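PDB 2DC0: probable amidase from Thermus thermophilus, which belongs to the amidase family and has an alpha/beta fold built around one large mixed beta-sheet. Local coordinates for residues 70-79 with 94-105; 183-191 with 416-424. All blocks are in the same frame, centred on the assembly; numbering follows the deposited sequence.

How the contacts relate
Both contacts pack a helix near the same large mixed sheet, and they follow one another along the chain: contact 1 closes before contact 2 opens. Contact 1 is local, lying within the beta-alpha-beta unit formed by strand 69-73, helix 99-106 and strand 110-115. Contact 2 spans 224 intervening residues to bring helix 419-430, near the C-terminus, against the end of strand 182-185. Strands 163-166 and 206-210 separate the two in the sheet, and their centres lie about 20 Å apart. They nevertheless touch where Ala-100 CB meets Val-191 CG1 at 4.2 Å. Helix 213-224 packs against side chains of both, so early and late parts of the chain share one core.

Contact 1. Residues 70-79 with 94-105; sequences LTVKDLFPVK and LPEEARAVRRLR
Pro-77 and Ala-98 join the loop after strand 69-73 to the start of helix 99-106, within the beta-alpha-beta unit that runs on to the neighbouring parallel strand 110-115. A single direct hydrogen bond crosses between the segments: N of Ala-98, the N-cap residue, donates to O of Pro-77 over 3.0 Å with an N-H...O angle of 164°. The same oxygen takes a CA-H...O contact from Glu-97, while the proline ring brings its CD against Ala-98 CB.

Apolar packing fills the space between strand and helix. With CG beside the backbone N (chi1 -74°), the Phe-76 ring presents CD1 to Ala-98 CB at 3.7 Å, close to the ring plane; Leu-75 CD1 covers the centre of one face. Val-101 divides its branches: CG2 meets Val-72 CG1 and Phe-76 CB, and CG1 meets Val-78 CG2 at 3.9 Å. Farther along the helix, Leu-70 and Leu-104 touch through their CD2 methyls, and Leu-104 also leans on Leu-219 and Leu-223 of helix 213-224.

A cluster of charged side chains gathers around the Glu-97 carboxylate. Arg-105 grips Glu-97 side-on, NE reaching OE2 at 2.7 Å and NH2 reaching OE1, both in the guanidinium plane and on syn lone pairs. Arg-102 joins this network by charge alone, with OE1 above its guanidinium face. The extended Lys-79 chain crosses Arg-105 at about a right angle, NZ lying over one guanidinium face; the Glu-97 carboxylate probably offsets the two like charges. A water accepts from Lys-79 N at 3.0 Å and donates to Glu-97 OE2 at 2.7 Å.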
# COMPACT_ATOMS: atom_id res chain seq x y z
N LEU A 70 -23.32 16.48 -18.30
CA LEU A 70 -22.89 15.60 -17.21
C LEU A 70 -23.32 16.21 -15.88
O LEU A 70 -23.56 17.41 -15.80
CB LEU A 70 -21.36 15.46 -17.18
CG LEU A 70 -20.63 14.53 -18.16
CD1 LEU A 70 -20.91 14.95 -19.59
CD2 LEU A 70 -19.13 14.58 -17.88
N THR A 71 -23.42 15.37 -14.85
CA THR A 71 -23.78 15.84 -13.51
C THR A 71 -22.59 15.59 -12.59
O THR A 71 -21.68 14.83 -12.94
CB THR A 71 -25.03 15.09 -12.97
OG1 THR A 71 -24.77 13.68 -12.95
CG2 THR A 71 -26.25 15.35 -13.86
N VAL A 72 -22.59 16.23 -11.42
CA VAL A 72 -21.49 16.11 -10.46
C VAL A 72 -21.99 15.91 -9.03
O VAL A 72 -22.82 16.68 -8.56
CB VAL A 72 -20.61 17.38 -10.48
CG1 VAL A 72 -19.49 17.27 -9.44
CG2 VAL A 72 -20.02 17.60 -11.87
N LYS A 73 -21.46 14.90 -8.34
CA LYS A 73 -21.83 14.61 -6.95
C LYS A 73 -21.65 15.89 -6.13
O LYS A 73 -20.65 16.58 -6.29
CB LYS A 73 -20.94 13.50 -6.39
CG LYS A 73 -21.33 13.00 -5.01
CD LYS A 73 -20.41 11.87 -4.59
CE LYS A 73 -20.90 11.16 -3.35
NZ LYS A 73 -19.99 10.04 -2.98
N ASP A 74 -22.59 16.20 -5.24
CA ASP A 74 -22.52 17.44 -4.47
C ASP A 74 -21.45 17.64 -3.39
O ASP A 74 -21.71 18.30 -2.39
CB ASP A 74 -23.89 17.79 -3.88
CG ASP A 74 -24.04 19.29 -3.60
OD1 ASP A 74 -23.46 20.08 -4.37
OD2 ASP A 74 -24.76 19.67 -2.65
N LEU A 75 -20.26 17.09 -3.60
CA LEU A 75 -19.16 17.31 -2.67
C LEU A 75 -18.02 17.95 -3.45
O LEU A 75 -17.00 18.36 -2.87
CB LEU A 75 -18.70 16.00 -2.01
CG LEU A 75 -18.26 14.79 -2.84
CD1 LEU A 75 -16.91 15.04 -3.49
CD2 LEU A 75 -18.18 13.58 -1.91
N PHE A 76 -18.20 18.04 -4.77
CA PHE A 76 -17.24 18.65 -5.68
C PHE A 76 -17.74 20.06 -6.02
O PHE A 76 -18.84 20.22 -6.56
CB PHE A 76 -17.16 17.87 -7.01
CG PHE A 76 -16.43 16.56 -6.93
CD1 PHE A 76 -15.04 16.52 -6.82
CD2 PHE A 76 -17.13 15.36 -7.03
CE1 PHE A 76 -14.36 15.29 -6.81
CE2 PHE A 76 -16.46 14.13 -7.03
CZ PHE A 76 -15.07 14.10 -6.92
N PRO A 77 -16.96 21.09 -5.69
CA PRO A 77 -17.44 22.44 -6.01
C PRO A 77 -17.51 22.64 -7.53
O PRO A 77 -16.64 22.18 -8.27
CB PRO A 77 -16.39 23.34 -5.36
CG PRO A 77 -16.01 22.54 -4.14
CD PRO A 77 -15.85 21.15 -4.72
N VAL A 78 -18.56 23.30 -7.99
CA VAL A 78 -18.74 23.57 -9.42
C VAL A 78 -19.06 25.05 -9.53
O VAL A 78 -19.87 25.58 -8.77
CB VAL A 78 -19.90 22.73 -10.01
CG1 VAL A 78 -20.18 23.16 -11.44
CG2 VAL A 78 -19.55 21.25 -9.98
N LYS A 79 -18.43 25.74 -10.48
CA LYS A 79 -18.66 27.16 -10.66
C LYS A 79 -20.14 27.47 -10.88
O LYS A 79 -20.81 26.80 -11.68
CB LYS A 79 -17.87 27.70 -11.86
CG LYS A 79 -16.36 27.65 -11.70
CD LYS A 79 -15.69 28.35 -12.86
CE LYS A 79 -14.18 28.46 -12.65
NZ LYS A 79 -13.52 29.23 -13.74
N LEU A 94 -13.80 25.45 1.08
CA LEU A 94 -13.54 24.80 -0.20
C LEU A 94 -13.40 25.83 -1.29
O LEU A 94 -13.97 26.92 -1.20
CB LEU A 94 -14.68 23.84 -0.54
CG LEU A 94 -14.85 22.63 0.37
CD1 LEU A 94 -16.20 21.98 0.11
CD2 LEU A 94 -13.72 21.64 0.11
N PRO A 95 -12.65 25.51 -2.35
CA PRO A 95 -12.48 26.46 -3.46
C PRO A 95 -13.75 26.52 -4.30
O PRO A 95 -14.69 25.75 -4.09
CB PRO A 95 -11.29 25.87 -4.22
CG PRO A 95 -11.47 24.40 -4.01
CD PRO A 95 -11.80 24.32 -2.54
N GLU A 96 -13.77 27.44 -5.26
CA GLU A 96 -14.93 27.62 -6.13
C GLU A 96 -15.17 26.43 -7.06
O GLU A 96 -16.30 26.15 -7.45
CB GLU A 96 -14.77 28.89 -6.97
CG GLU A 96 -15.92 29.16 -7.93
CD GLU A 96 -15.68 30.39 -8.80
OE1 GLU A 96 -14.57 30.53 -9.34
OE2 GLU A 96 -16.62 31.19 -8.96
N GLU A 97 -14.09 25.73 -7.41
CA GLU A 97 -14.19 24.60 -8.31
C GLU A 97 -13.17 23.52 -7.97
O GLU A 97 -12.00 23.83 -7.72
CB GLU A 97 -13.98 25.06 -9.75
CG GLU A 97 -13.95 23.94 -10.76
CD GLU A 97 -13.72 24.46 -12.16
OE1 GLU A 97 -12.72 25.17 -12.38
OE2 GLU A 97 -14.55 24.15 -13.05
N ALA A 98 -13.61 22.27 -7.97
CA ALA A 98 -12.73 21.15 -7.68
C ALA A 98 -11.85 20.88 -8.89
O ALA A 98 -12.24 21.15 -10.03
CB ALA A 98 -13.55 19.90 -7.35
N ARG A 99 -10.65 20.35 -8.65
CA ARG A 99 -9.73 20.07 -9.74
C ARG A 99 -10.32 19.11 -10.76
O ARG A 99 -10.16 19.30 -11.96
CB ARG A 99 -8.43 19.48 -9.20
CG ARG A 99 -7.37 19.29 -10.27
CD ARG A 99 -6.82 20.64 -10.72
NE ARG A 99 -5.83 20.51 -11.79
CZ ARG A 99 -6.13 20.33 -13.07
NH1 ARG A 99 -7.40 20.24 -13.46
NH2 ARG A 99 -5.17 20.22 -13.97
N ALA A 100 -10.99 18.06 -10.28
CA ALA A 100 -11.58 17.08 -11.18
C ALA A 100 -12.66 17.69 -12.06
O ALA A 100 -12.84 17.29 -13.21
CB ALA A 100 -12.15 15.90 -10.39
N VAL A 101 -13.39 18.66 -11.51
CA VAL A 101 -14.45 19.35 -12.24
C VAL A 101 -13.82 20.22 -13.34
O VAL A 101 -14.32 20.29 -14.46
CB VAL A 101 -15.29 20.23 -11.28
CG1 VAL A 101 -16.23 21.15 -12.06
CG2 VAL A 101 -16.12 19.32 -10.36
N ARG A 102 -12.71 20.87 -13.00
CA ARG A 102 -12.00 21.70 -13.96
C ARG A 102 -11.56 20.84 -15.15
O ARG A 102 -11.54 21.31 -16.29
CB ARG A 102 -10.78 22.35 -13.30
CG ARG A 102 -9.92 23.18 -14.24
CD ARG A 102 -8.83 23.94 -13.50
NE ARG A 102 -9.40 24.93 -12.58
CZ ARG A 102 -9.69 24.71 -11.30
NH1 ARG A 102 -9.48 23.51 -10.77
NH2 ARG A 102 -10.21 25.68 -10.56
N ARG A 103 -11.20 19.59 -14.88
CA ARG A 103 -10.78 18.68 -15.93
C ARG A 103 -11.95 18.48 -16.90
O ARG A 103 -11.77 18.51 -18.11
CB ARG A 103 -10.38 17.32 -15.35
CG ARG A 103 -8.99 17.28 -14.72
CD ARG A 103 -7.91 17.32 -15.79
NE ARG A 103 -6.56 17.28 -15.23
CZ ARG A 103 -5.45 17.32 -15.97
NH1 ARG A 103 -5.54 17.40 -17.29
NH2 ARG A 103 -4.26 17.29 -15.40
N LEU A 104 -13.14 18.28 -16.35
CA LEU A 104 -14.32 18.08 -17.17
C LEU A 104 -14.72 19.35 -17.90
O LEU A 104 -14.98 19.33 -19.11
CB LEU A 104 -15.49 17.60 -16.30
CG LEU A 104 -15.35 16.25 -15.59
CD1 LEU A 104 -16.56 16.03 -14.70
CD2 LEU A 104 -15.22 15.11 -16.60
N ARG A 105 -14.75 20.47 -17.18
CA ARG A 105 -15.13 21.75 -17.79
C ARG A 105 -14.18 22.16 -18.91
O ARG A 105 -14.62 22.56 -19.99
CB ARG A 105 -15.19 22.85 -16.72
CG ARG A 105 -15.56 24.24 -17.25
CD ARG A 105 -15.71 25.24 -16.11
NE ARG A 105 -14.46 25.47 -15.39
CZ ARG A 105 -13.44 26.18 -15.87
NH1 ARG A 105 -13.52 26.74 -17.07
NH2 ARG A 105 -12.33 26.33 -15.15
O HOH W 1 -18.81 26.57 -6.50
O HOH W 2 -17.18 24.31 -12.75

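Contact 2. Residues 183-191 with 416-424; sequences GFKPSYGRV and YGEDGKVLA
The first turn of helix 419-430 docks on the type II beta turn that follows strand 182-185, with the Asp-419 carboxylate held by Ser-187 and Arg-190. Ser-187 binds it twice: its N donates to Asp-419 OD1 over 2.9 Å at 163°, and its OG donates to Asp-419 OD2 over 2.6 Å, each arriving on the syn side and a little out of the carboxylate plane. Arg-190 NH2 forms a salt bridge to Asp-419 OD2 at 3.0 Å from above that plane, on the face opposite to Ser-187 OG. Two donors thus share OD2, and with the N-terminal end of the helix alongside they would be expected to favour the ionised acid. Arg-190 has a second acidic partner in Glu-226, which meets NH1.

Ser-187 OG also accepts from Gly-417 N at 2.9 Å, linking the residues just before the helix to the first residue of the turn. Gly-189 takes a positive phi (75°) at the third position of this turn, which is closed by Arg-190 N bonding to Ser-187 O. Beside it Tyr-188 and Tyr-416 run side by side, and Tyr-416 OH approaches Tyr-188 CB at 3.4 Å; Tyr-188 OH is engaged by Arg-201 O. The second subunit lies close by, its Arg-346 bridging to Glu-418.

On the sheet side, Phe-184 has CG anti to the backbone N (chi1 -177°), directing its ring at the helix. Val-422 CG1 touches CE1. Leu-423 CD2 sits 3.9 Å from the centroid of the Phe-184 ring in a CH-pi contact, and Pro-186 N lies over the opposite face.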
# COMPACT_ATOMS: atom_id res chain seq x y z
N GLY A 183 -19.61 1.73 -12.86
CA GLY A 183 -18.95 2.61 -11.92
C GLY A 183 -17.49 2.23 -11.85
O GLY A 183 -17.17 1.06 -11.62
N PHE A 184 -16.59 3.18 -12.06
CA PHE A 184 -15.18 2.83 -11.99
C PHE A 184 -14.39 3.58 -10.92
O PHE A 184 -14.40 4.81 -10.88
CB PHE A 184 -14.51 3.03 -13.36
CG PHE A 184 -13.06 2.62 -13.39
CD1 PHE A 184 -12.67 1.34 -13.02
CD2 PHE A 184 -12.08 3.52 -13.80
CE1 PHE A 184 -11.32 0.95 -13.05
CE2 PHE A 184 -10.73 3.15 -13.84
CZ PHE A 184 -10.35 1.87 -13.46
N LYS A 185 -13.74 2.83 -10.04
CA LYS A 185 -12.90 3.42 -9.00
C LYS A 185 -11.46 3.16 -9.45
O LYS A 185 -10.96 2.05 -9.31
CB LYS A 185 -13.11 2.77 -7.63
CG LYS A 185 -12.22 3.41 -6.54
CD LYS A 185 -12.03 2.51 -5.32
CE LYS A 185 -11.07 1.36 -5.61
NZ LYS A 185 -9.70 1.87 -5.93
N PRO A 186 -10.79 4.19 -10.00
CA PRO A 186 -9.41 4.04 -10.46
C PRO A 186 -8.46 3.82 -9.29
O PRO A 186 -8.87 3.87 -8.12
CB PRO A 186 -9.12 5.37 -11.15
CG PRO A 186 -10.48 5.88 -11.53
CD PRO A 186 -11.31 5.53 -10.32
N SER A 187 -7.20 3.58 -9.61
CA SER A 187 -6.18 3.41 -8.58
C SER A 187 -6.21 4.68 -7.75
O SER A 187 -6.47 5.77 -8.27
CB SER A 187 -4.80 3.25 -9.21
OG SER A 187 -4.71 2.05 -9.97
N TYR A 188 -5.92 4.55 -6.47
CA TYR A 188 -5.90 5.71 -5.57
C TYR A 188 -5.07 6.85 -6.16
O TYR A 188 -3.99 6.62 -6.71
CB TYR A 188 -5.31 5.31 -4.22
CG TYR A 188 -5.19 6.45 -3.24
CD1 TYR A 188 -6.28 6.88 -2.49
CD2 TYR A 188 -3.97 7.11 -3.07
CE1 TYR A 188 -6.16 7.93 -1.58
CE2 TYR A 188 -3.84 8.17 -2.16
CZ TYR A 188 -4.94 8.57 -1.43
OH TYR A 188 -4.81 9.62 -0.54
N GLY A 189 -5.60 8.07 -6.06
CA GLY A 189 -4.88 9.24 -6.53
C GLY A 189 -4.79 9.53 -8.01
O GLY A 189 -4.36 10.62 -8.39
N ARG A 190 -5.18 8.58 -8.86
CA ARG A 190 -5.09 8.83 -10.30
C ARG A 190 -5.93 10.05 -10.70
O ARG A 190 -5.50 10.86 -11.52
CB ARG A 190 -5.54 7.60 -11.08
CG ARG A 190 -5.28 7.71 -12.57
CD ARG A 190 -5.67 6.45 -13.30
NE ARG A 190 -4.80 5.32 -12.98
CZ ARG A 190 -3.55 5.18 -13.41
NH1 ARG A 190 -3.01 6.11 -14.20
NH2 ARG A 190 -2.84 4.11 -13.08
N VAL A 191 -7.11 10.18 -10.11
CA VAL A 191 -7.97 11.33 -10.39
C VAL A 191 -7.88 12.24 -9.16
O VAL A 191 -8.13 11.80 -8.04
CB VAL A 191 -9.44 10.91 -10.62
CG1 VAL A 191 -10.32 12.14 -10.83
CG2 VAL A 191 -9.53 10.00 -11.84
N TYR A 416 -2.59 -2.72 -8.40
CA TYR A 416 -2.39 -1.28 -8.25
C TYR A 416 -1.82 -0.72 -9.56
O TYR A 416 -0.86 -1.27 -10.11
CB TYR A 416 -1.44 -1.03 -7.08
CG TYR A 416 -1.65 0.28 -6.37
CD1 TYR A 416 -2.22 0.33 -5.10
CD2 TYR A 416 -1.27 1.48 -6.96
CE1 TYR A 416 -2.41 1.55 -4.43
CE2 TYR A 416 -1.45 2.70 -6.30
CZ TYR A 416 -2.02 2.72 -5.05
OH TYR A 416 -2.19 3.93 -4.42
N GLY A 417 -2.41 0.36 -10.05
CA GLY A 417 -1.94 0.99 -11.28
C GLY A 417 -2.38 0.32 -12.57
O GLY A 417 -2.10 0.83 -13.65
N GLU A 418 -3.06 -0.82 -12.49
CA GLU A 418 -3.48 -1.49 -13.72
C GLU A 418 -4.90 -1.16 -14.17
O GLU A 418 -5.67 -2.05 -14.54
CB GLU A 418 -3.29 -3.01 -13.58
CG GLU A 418 -1.82 -3.40 -13.39
CD GLU A 418 -0.88 -2.63 -14.34
OE1 GLU A 418 -1.08 -2.70 -15.57
OE2 GLU A 418 0.05 -1.95 -13.84
N ASP A 419 -5.23 0.13 -14.14
CA ASP A 419 -6.54 0.62 -14.53
C ASP A 419 -6.91 0.21 -15.95
O ASP A 419 -8.05 -0.15 -16.22
CB ASP A 419 -6.59 2.14 -14.42
CG ASP A 419 -6.20 2.64 -13.05
OD1 ASP A 419 -7.01 3.40 -12.47
OD2 ASP A 419 -5.10 2.27 -12.55
N GLY A 420 -5.93 0.29 -16.85
CA GLY A 420 -6.17 -0.06 -18.24
C GLY A 420 -6.55 -1.51 -18.40
O GLY A 420 -7.44 -1.85 -19.18
N LYS A 421 -5.87 -2.39 -17.67
CA LYS A 421 -6.15 -3.82 -17.73
C LYS A 421 -7.54 -4.12 -17.20
O LYS A 421 -8.27 -4.94 -17.75
CB LYS A 421 -5.10 -4.59 -16.93
CG LYS A 421 -5.17 -6.11 -17.07
CD LYS A 421 -4.02 -6.77 -16.31
CE LYS A 421 -4.00 -8.28 -16.51
NZ LYS A 421 -3.79 -8.63 -17.94
N VAL A 422 -7.91 -3.45 -16.11
CA VAL A 422 -9.23 -3.64 -15.52
C VAL A 422 -10.31 -3.22 -16.50
O VAL A 422 -11.29 -3.94 -16.72
CB VAL A 422 -9.37 -2.84 -14.22
CG1 VAL A 422 -10.81 -2.90 -13.71
CG2 VAL A 422 -8.42 -3.40 -13.17
N LEU A 423 -10.13 -2.05 -17.10
CA LEU A 423 -11.10 -1.53 -18.06
C LEU A 423 -11.21 -2.42 -19.29
O LEU A 423 -12.29 -2.62 -19.83
CB LEU A 423 -10.72 -0.10 -18.45
CG LEU A 423 -10.95 0.88 -17.28
CD1 LEU A 423 -10.26 2.22 -17.55
CD2 LEU A 423 -12.45 1.08 -17.09
N ALA A 424 -10.08 -2.97 -19.73
CA ALA A 424 -10.08 -3.86 -20.89
C ALA A 424 -10.85 -5.14 -20.56
O ALA A 424 -11.68 -5.60 -21.34
CB ALA A 424 -8.64 -4.20 -21.31